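Local coordinates for protein CghA (Chaetomium globosum, PDB 6KBC) that belongs to a fungal family of two-part, strand-rich proteins of the calycin clan and carries the small molecule WK1 in a pocket, at residues H111-R119 with T131-A139; Y267-L275 with N284-D292. All coordinates share one frame; numbering follows the deposited sequence.

Contact 1 (111-119 with 131-139) and contact 2 (267-275 with 284-292) lie in the N-terminal and C-terminal Diels-Alderase domains respectively, one after the other along the chain. Their centres are about 31 Å apart, on opposite sides of the chain's centre, and their nearest atoms are about 16 Å apart, so they do not touch. Contact 1 is a regular antiparallel strand pair; contact 2 is the open end of a hairpin, where water takes over from direct backbone bonding. The Trp118 side chain of contact 1 lies about 12 Å from the ligand WK1, and the Thr270 side chain of contact 2 about 9 Å.

Contact 1: residues H111-R119 with T131-A139; sequences HGHVAGVWR and TTASFDVAA
Phe135 lies with one ring face over Gly116, whose CA stands 3.7 Å above the plane of the Phe135 ring and over its centre. A chi1 of 59° sets Phe135 CG between its own backbone N and carbonyl carbon, so that the ring end leans over Gly116. The pair is the glycine-aromatic CH-pi pairing known from antiparallel sheets. Trp118 CZ3 reaches Phe135 CE2 at 3.3 Å; with the two ring planes at 38°, the meeting is oblique. Val114 CG1 completes this row at the edge of the phenyl ring, 4.1 Å from Phe135 CE1. Beneath them, Val114-Val137, Gly116-Phe135 and Trp118-Ala133 are hydrogen-bonded pairs, each with two N-H···O bonds.

On the sheet face of Ala115, Val117, Ser134 and Asp136, the Asp136 carboxylate takes a hydrogen bond from His113. NE2 of His113 meets Asp136 OD2 near the imidazole plane, the carboxylate turned 56° from that ring; the modelled separation is doubtfully short. Trp49, stacked on Phe135, and Phe66, edge-to-face with Phe135 and Trp118, extend the aromatic side. Chemically the strand pair is thus two-sided: buried and aromatic round Phe135 and Trp118, partly exposed and more polar round Thr132, Ser134 and Asp136.

Contact 2: residues Y267-L275 with N284-D292; sequences YQNTVNAAL and NALRSLPPD
Ala273 and Ala285 form an antiparallel hydrogen-bonded pair, with Ala273 N to Ala285 O and Ala285 N to Ala273 O both 2.9 Å; beyond it, in the direction of Asn269, no further direct backbone bond joins the two segments. Here direct backbone bonding gives way to water. One water accepts from Val271 N and donates to Leu286 O at 2.7 Å; a second joins Asn269 O to Ser288 N, the latter 3.0 Å from the water oxygen.

Within the alanine pair the methyls meet too, Ala273 CB to Ala285 CB being 4.0 Å. In the water-bridged part, Val271 has CG1 between its backbone N and carbonyl carbon (chi1 72°), and this branch does the touching: Val271 CG1 lies 3.4 Å from Arg287 C and packs alongside Ser288 CB. Farther on, Ser288 OG donates to Asn269 OD1 at 2.7 Å, but the hydroxyl approaches from above the amide carbonyl, 66° out of its plane, and so misses the lone-pair directions. Leu286 begins by pointing away from strand 269-275, yet its CD2 comes back to 3.4 Å from Asn272 ND2; the two side chains run side by side, and the amide nitrogen is itself bonded to Glu174 O and Glu176 O.

These features mark a hairpin of strands 269-277 and 280-285, after which a short, weakly bonded strand at about 288-289 pairs parallel with 302-308. Strand 252-261 pairs with the other edge of 269-277, while Val303 packs on Val271 and Ala285, and Phe329 of strand 324-330 covers both alanines. From the N-terminal domain, the short helix 172-175 reaches this part through Arg173, bonded to Leu286 O, and through Glu174.

Contact 1: residues H111-R119 with T131-A139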
loop_
_atom_site.group_PDB
_atom_site.type_symbol
_atom_site.label_atom_id
_atom_site.label_comp_id
_atom_site.label_asym_id
_atom_site.label_seq_id
_atom_site.Cartn_x
_atom_site.Cartn_y
_atom_site.Cartn_z
ATOM N N HIS A 111 0.627 20.124 7.250
ATOM C CA HIS A 111 -0.794 20.063 7.564
ATOM C C HIS A 111 -1.568 21.045 6.687
ATOM O O HIS A 111 -2.169 21.998 7.156
ATOM C CB HIS A 111 -1.056 20.342 9.042
ATOM C CG HIS A 111 -0.243 19.497 9.969
ATOM N ND1 HIS A 111 1.034 19.839 10.362
ATOM C CD2 HIS A 111 -0.529 18.332 10.596
ATOM C CE1 HIS A 111 1.504 18.915 11.180
ATOM N NE2 HIS A 111 0.573 17.991 11.341
ATOM N N GLY A 112 -1.556 20.799 5.381
ATOM C CA GLY A 112 -2.341 21.585 4.461
ATOM C C GLY A 112 -3.172 20.693 3.565
ATOM O O GLY A 112 -2.965 19.478 3.476
ATOM N N HIS A 113 -4.139 21.318 2.907
ATOM C CA HIS A 113 -4.927 20.641 1.890
ATOM C C HIS A 113 -4.038 20.333 0.692
ATOM O O HIS A 113 -3.470 21.247 0.084
ATOM C CB HIS A 113 -6.119 21.512 1.491
ATOM C CG HIS A 113 -6.830 21.036 0.265
ATOM N ND1 HIS A 113 -6.450 21.407 -1.007
ATOM C CD2 HIS A 113 -7.896 20.215 0.116
ATOM C CE1 HIS A 113 -7.253 20.835 -1.888
ATOM N NE2 HIS A 113 -8.140 20.109 -1.231
ATOM N N VAL A 114 -3.902 19.046 0.358
ATOM C CA VAL A 114 -2.974 18.586 -0.669
ATOM C C VAL A 114 -3.755 18.166 -1.906
ATOM O O VAL A 114 -4.795 17.507 -1.804
ATOM C CB VAL A 114 -2.104 17.418 -0.159
ATOM C CG1 VAL A 114 -1.292 16.824 -1.296
ATOM C CG2 VAL A 114 -1.200 17.879 0.954
ATOM N N ALA A 115 -3.240 18.529 -3.073
ATOM C CA ALA A 115 -3.791 18.096 -4.347
ATOM C C ALA A 115 -2.653 17.637 -5.236
ATOM O O ALA A 115 -1.655 18.347 -5.389
ATOM C CB ALA A 115 -4.573 19.220 -5.037
ATOM N N GLY A 116 -2.795 16.456 -5.810
ATOM C CA GLY A 116 -1.801 15.914 -6.719
ATOM C C GLY A 116 -2.434 15.704 -8.077
ATOM O O GLY A 116 -3.593 15.296 -8.167
ATOM N N VAL A 117 -1.679 16.018 -9.127
ATOM C CA VAL A 117 -2.169 15.841 -10.488
ATOM C C VAL A 117 -1.067 15.257 -11.359
ATOM O O VAL A 117 -0.048 15.902 -11.626
ATOM C CB VAL A 117 -2.704 17.158 -11.089
ATOM C CG1 VAL A 117 -3.420 16.872 -12.399
ATOM C CG2 VAL A 117 -3.647 17.873 -10.122
ATOM N N TRP A 118 -1.251 13.994 -11.716
ATOM C CA TRP A 118 -0.614 13.282 -12.820
ATOM C C TRP A 118 -1.418 13.523 -14.089
ATOM O O TRP A 118 -2.552 13.044 -14.216
ATOM C CB TRP A 118 -0.544 11.809 -12.423
ATOM C CG TRP A 118 0.578 11.376 -11.473
ATOM C CD1 TRP A 118 1.710 10.713 -11.833
ATOM C CD2 TRP A 118 0.875 11.931 -10.175
ATOM N NE1 TRP A 118 2.557 10.580 -10.766
ATOM C CE2 TRP A 118 2.091 11.358 -9.745
ATOM C CE3 TRP A 118 0.191 12.780 -9.303
ATOM C CZ2 TRP A 118 2.633 11.604 -8.487
ATOM C CZ3 TRP A 118 0.734 13.029 -8.054
ATOM C CH2 TRP A 118 1.945 12.437 -7.656
ATOM N N ARG A 119 -0.850 14.287 -15.021
ATOM C CA ARG A 119 -1.620 14.740 -16.171
ATOM C C ARG A 119 -0.730 14.970 -17.379
ATOM O O ARG A 119 0.480 15.177 -17.264
ATOM C CB ARG A 119 -2.387 16.035 -15.888
ATOM C CG ARG A 119 -1.461 17.192 -15.558
ATOM C CD ARG A 119 -2.194 18.495 -15.323
ATOM N NE ARG A 119 -1.253 19.551 -14.956
ATOM C CZ ARG A 119 -0.560 20.286 -15.820
ATOM N NH1 ARG A 119 -0.606 20.021 -17.119
ATOM N NH2 ARG A 119 0.254 21.229 -15.370
ATOM N N THR A 131 -4.976 12.634 -20.572
ATOM C CA THR A 131 -4.882 11.832 -19.354
ATOM C C THR A 131 -4.770 12.739 -18.139
ATOM O O THR A 131 -3.824 13.524 -18.025
ATOM C CB THR A 131 -3.691 10.871 -19.386
ATOM O OG1 THR A 131 -3.677 10.141 -20.622
ATOM C CG2 THR A 131 -3.768 9.916 -18.205
ATOM N N THR A 132 -5.721 12.609 -17.221
ATOM C CA THR A 132 -5.650 13.259 -15.924
ATOM C C THR A 132 -5.950 12.224 -14.853
ATOM O O THR A 132 -6.941 11.495 -14.948
ATOM C CB THR A 132 -6.636 14.429 -15.825
ATOM O OG1 THR A 132 -6.555 15.220 -17.019
ATOM C CG2 THR A 132 -6.298 15.297 -14.629
ATOM N N ALA A 133 -5.081 12.143 -13.850
ATOM C CA ALA A 133 -5.339 11.364 -12.649
ATOM C C ALA A 133 -4.944 12.237 -11.475
ATOM O O ALA A 133 -3.836 12.777 -11.448
ATOM C CB ALA A 133 -4.558 10.044 -12.640
ATOM N N SER A 134 -5.846 12.408 -10.525
ATOM C CA SER A 134 -5.605 13.399 -9.497
ATOM C C SER A 134 -6.076 12.869 -8.156
ATOM O O SER A 134 -7.012 12.070 -8.080
ATOM C CB SER A 134 -6.320 14.722 -9.826
ATOM O OG SER A 134 -7.709 14.603 -9.580
ATOM N N PHE A 135 -5.420 13.323 -7.096
ATOM C CA PHE A 135 -5.893 13.051 -5.752
ATOM C C PHE A 135 -5.963 14.344 -4.960
ATOM O O PHE A 135 -5.264 15.317 -5.242
ATOM C CB PHE A 135 -5.025 12.002 -5.024
ATOM C CG PHE A 135 -3.570 12.377 -4.870
ATOM C CD1 PHE A 135 -3.141 13.167 -3.815
ATOM C CD2 PHE A 135 -2.621 11.872 -5.744
ATOM C CE1 PHE A 135 -1.791 13.484 -3.664
ATOM C CE2 PHE A 135 -1.274 12.177 -5.591
ATOM C CZ PHE A 135 -0.863 12.993 -4.551
ATOM N N ASP A 136 -6.827 14.330 -3.953
ATOM C CA ASP A 136 -7.065 15.478 -3.105
ATOM C C ASP A 136 -7.254 14.972 -1.687
ATOM O O ASP A 136 -8.061 14.067 -1.456
ATOM C CB ASP A 136 -8.312 16.237 -3.586
ATOM C CG ASP A 136 -8.309 17.684 -3.176
ATOM O OD1 ASP A 136 -7.584 18.483 -3.819
ATOM O OD2 ASP A 136 -9.067 18.023 -2.238
ATOM N N VAL A 137 -6.518 15.532 -0.737
ATOM C CA VAL A 137 -6.618 15.108 0.652
ATOM C C VAL A 137 -6.852 16.327 1.526
ATOM O O VAL A 137 -6.114 17.313 1.428
ATOM C CB VAL A 137 -5.362 14.355 1.118
ATOM C CG1 VAL A 137 -5.560 13.877 2.522
ATOM C CG2 VAL A 137 -5.063 13.177 0.182
ATOM N N ALA A 138 -7.862 16.245 2.393
ATOM C CA ALA A 138 -8.150 17.314 3.337
ATOM C C ALA A 138 -6.944 17.581 4.229
ATOM O O ALA A 138 -6.134 16.688 4.501
ATOM C CB ALA A 138 -9.361 16.955 4.194
ATOM N N ALA A 139 -6.820 18.834 4.677
ATOM C CA ALA A 139 -5.734 19.193 5.584
ATOM C C ALA A 139 -5.813 18.420 6.893
ATOM O O ALA A 139 -4.776 18.091 7.479
ATOM C CB ALA A 139 -5.749 20.702 5.869
HETATM O O HOH W 1 -3.558 16.887 3.613
#

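Contact 2: residues Y267-L275 with N284-D292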
loop_
_atom_site.group_PDB
_atom_site.type_symbol
_atom_site.label_atom_id
_atom_site.label_comp_id
_atom_site.label_asym_id
_atom_site.label_seq_id
_atom_site.Cartn_x
_atom_site.Cartn_y
_atom_site.Cartn_z
ATOM N N TYR A 267 18.886 -10.812 5.069
ATOM C CA TYR A 267 17.427 -10.924 5.069
ATOM C C TYR A 267 16.824 -10.187 6.256
ATOM O O TYR A 267 15.999 -10.720 6.999
ATOM C CB TYR A 267 16.990 -12.387 5.053
ATOM C CG TYR A 267 17.436 -13.090 3.804
ATOM C CD1 TYR A 267 16.762 -12.899 2.614
ATOM C CD2 TYR A 267 18.546 -13.926 3.809
ATOM C CE1 TYR A 267 17.167 -13.522 1.463
ATOM C CE2 TYR A 267 18.978 -14.564 2.633
ATOM C CZ TYR A 267 18.275 -14.357 1.478
ATOM O OH TYR A 267 18.651 -14.971 0.309
ATOM N N GLN A 268 17.302 -8.968 6.475
ATOM C CA GLN A 268 16.683 -8.098 7.465
ATOM C C GLN A 268 15.177 -8.083 7.261
ATOM O O GLN A 268 14.691 -7.998 6.131
ATOM C CB GLN A 268 17.230 -6.675 7.355
ATOM C CG GLN A 268 18.544 -6.514 8.056
ATOM C CD GLN A 268 19.107 -5.138 7.921
ATOM O OE1 GLN A 268 18.576 -4.302 7.180
ATOM N NE2 GLN A 268 20.190 -4.875 8.647
ATOM N N ASN A 269 14.454 -8.203 8.371
ATOM C CA ASN A 269 13.006 -8.358 8.400
ATOM C C ASN A 269 12.444 -7.082 9.007
ATOM O O ASN A 269 12.641 -6.830 10.201
ATOM C CB ASN A 269 12.646 -9.587 9.231
ATOM C CG ASN A 269 11.303 -10.181 8.874
ATOM O OD1 ASN A 269 10.521 -9.608 8.115
ATOM N ND2 ASN A 269 11.022 -11.343 9.436
ATOM N N THR A 270 11.794 -6.256 8.188
ATOM C CA THR A 270 11.282 -4.976 8.667
ATOM C C THR A 270 9.819 -4.812 8.274
ATOM O O THR A 270 9.338 -5.419 7.309
ATOM C CB THR A 270 12.107 -3.791 8.129
ATOM O OG1 THR A 270 11.998 -3.718 6.702
ATOM C CG2 THR A 270 13.591 -3.954 8.498
ATOM N N VAL A 271 9.110 -3.954 9.014
ATOM C CA VAL A 271 7.671 -3.833 8.814
ATOM C C VAL A 271 7.176 -2.509 9.374
ATOM O O VAL A 271 7.671 -2.008 10.386
ATOM C CB VAL A 271 6.907 -5.025 9.451
ATOM C CG1 VAL A 271 6.922 -4.938 10.968
ATOM C CG2 VAL A 271 5.482 -5.087 8.947
ATOM N N ASN A 272 6.167 -1.963 8.722
ATOM C CA ASN A 272 5.350 -0.909 9.304
ATOM C C ASN A 272 3.914 -1.402 9.190
ATOM O O ASN A 272 3.391 -1.516 8.083
ATOM C CB ASN A 272 5.568 0.406 8.570
ATOM C CG ASN A 272 5.017 1.577 9.339
ATOM O OD1 ASN A 272 3.812 1.628 9.609
ATOM N ND2 ASN A 272 5.898 2.485 9.767
ATOM N N ALA A 273 3.313 -1.762 10.320
ATOM C CA ALA A 273 2.033 -2.450 10.303
ATOM C C ALA A 273 1.215 -2.010 11.499
ATOM O O ALA A 273 1.741 -1.489 12.488
ATOM C CB ALA A 273 2.193 -3.978 10.334
ATOM N N ALA A 274 -0.080 -2.281 11.423
ATOM C CA ALA A 274 -0.962 -1.904 12.510
ATOM C C ALA A 274 -2.151 -2.845 12.529
ATOM O O ALA A 274 -2.668 -3.226 11.473
ATOM C CB ALA A 274 -1.432 -0.450 12.363
ATOM N N LEU A 275 -2.576 -3.215 13.731
ATOM C CA LEU A 275 -3.828 -3.923 13.928
ATOM C C LEU A 275 -4.728 -3.056 14.798
ATOM O O LEU A 275 -4.287 -2.524 15.821
ATOM C CB LEU A 275 -3.622 -5.280 14.574
ATOM C CG LEU A 275 -4.899 -6.061 14.862
ATOM C CD1 LEU A 275 -5.566 -6.521 13.561
ATOM C CD2 LEU A 275 -4.576 -7.246 15.769
ATOM N N ASN A 284 0.800 -1.707 17.415
ATOM C CA ASN A 284 1.553 -0.766 16.590
ATOM C C ASN A 284 2.842 -1.472 16.184
ATOM O O ASN A 284 3.890 -1.337 16.828
ATOM C CB ASN A 284 1.809 0.523 17.362
ATOM C CG ASN A 284 2.575 1.546 16.554
ATOM O OD1 ASN A 284 2.683 1.438 15.344
ATOM N ND2 ASN A 284 3.109 2.555 17.232
ATOM N N ALA A 285 2.767 -2.236 15.102
ATOM C CA ALA A 285 3.770 -3.263 14.815
ATOM C C ALA A 285 4.851 -2.677 13.919
ATOM O O ALA A 285 4.709 -2.618 12.695
ATOM C CB ALA A 285 3.116 -4.488 14.187
ATOM N N LEU A 286 5.946 -2.250 14.535
ATOM C CA LEU A 286 7.113 -1.776 13.808
ATOM C C LEU A 286 8.247 -2.788 13.877
ATOM O O LEU A 286 9.378 -2.478 13.486
ATOM C CB LEU A 286 7.561 -0.435 14.378
ATOM C CG LEU A 286 6.467 0.630 14.295
ATOM C CD1 LEU A 286 6.899 1.860 15.076
ATOM C CD2 LEU A 286 6.152 0.967 12.824
ATOM N N ARG A 287 7.959 -3.983 14.378
ATOM C CA ARG A 287 8.913 -5.074 14.501
ATOM C C ARG A 287 8.341 -6.291 13.777
ATOM O O ARG A 287 7.189 -6.669 14.009
ATOM C CB ARG A 287 9.174 -5.385 15.983
ATOM C CG ARG A 287 10.086 -6.590 16.245
ATOM C CD ARG A 287 10.185 -6.853 17.749
ATOM N NE ARG A 287 10.991 -5.827 18.418
ATOM C CZ ARG A 287 11.273 -5.834 19.711
ATOM N NH1 ARG A 287 10.811 -6.808 20.482
ATOM N NH2 ARG A 287 12.020 -4.869 20.230
ATOM N N SER A 288 9.137 -6.893 12.897
ATOM C CA SER A 288 8.731 -8.046 12.100
ATOM C C SER A 288 9.477 -9.278 12.601
ATOM O O SER A 288 10.707 -9.312 12.558
ATOM C CB SER A 288 9.036 -7.795 10.622
ATOM O OG SER A 288 8.498 -8.816 9.782
ATOM N N LEU A 289 8.726 -10.313 13.032
ATOM C CA LEU A 289 9.339 -11.459 13.689
ATOM C C LEU A 289 9.709 -12.547 12.688
ATOM O O LEU A 289 9.068 -12.676 11.638
ATOM C CB LEU A 289 8.382 -12.054 14.702
ATOM C CG LEU A 289 8.028 -11.049 15.792
ATOM C CD1 LEU A 289 6.895 -11.588 16.633
ATOM C CD2 LEU A 289 9.284 -10.776 16.638
ATOM N N PRO A 290 10.712 -13.357 13.030
ATOM C CA PRO A 290 11.022 -14.548 12.222
ATOM C C PRO A 290 9.772 -15.379 11.996
ATOM O O PRO A 290 9.033 -15.684 12.943
ATOM C CB PRO A 290 12.049 -15.298 13.079
ATOM C CG PRO A 290 12.735 -14.197 13.856
ATOM C CD PRO A 290 11.648 -13.189 14.158
ATOM N N PRO A 291 9.494 -15.737 10.742
ATOM C CA PRO A 291 8.219 -16.398 10.412
ATOM C C PRO A 291 7.989 -17.730 11.119
ATOM O O PRO A 291 6.835 -18.169 11.201
ATOM C CB PRO A 291 8.326 -16.607 8.891
ATOM C CG PRO A 291 9.276 -15.540 8.434
ATOM C CD PRO A 291 10.287 -15.404 9.543
ATOM N N ASP A 292 9.035 -18.408 11.603
ATOM C CA ASP A 292 8.852 -19.713 12.224
ATOM C C ASP A 292 8.745 -19.642 13.745
ATOM O O ASP A 292 8.717 -20.686 14.411
ATOM C CB ASP A 292 9.970 -20.676 11.771
ATOM C CG ASP A 292 11.356 -20.250 12.232
ATOM O OD1 ASP A 292 11.555 -19.053 12.537
ATOM O OD2 ASP A 292 12.268 -21.122 12.231
HETATM O O HOH W 2 11.784 -5.603 12.319
HETATM O O HOH W 3 10.880 -3.101 11.344
HETATM O O HOH W 4 1.825 1.319 13.086
#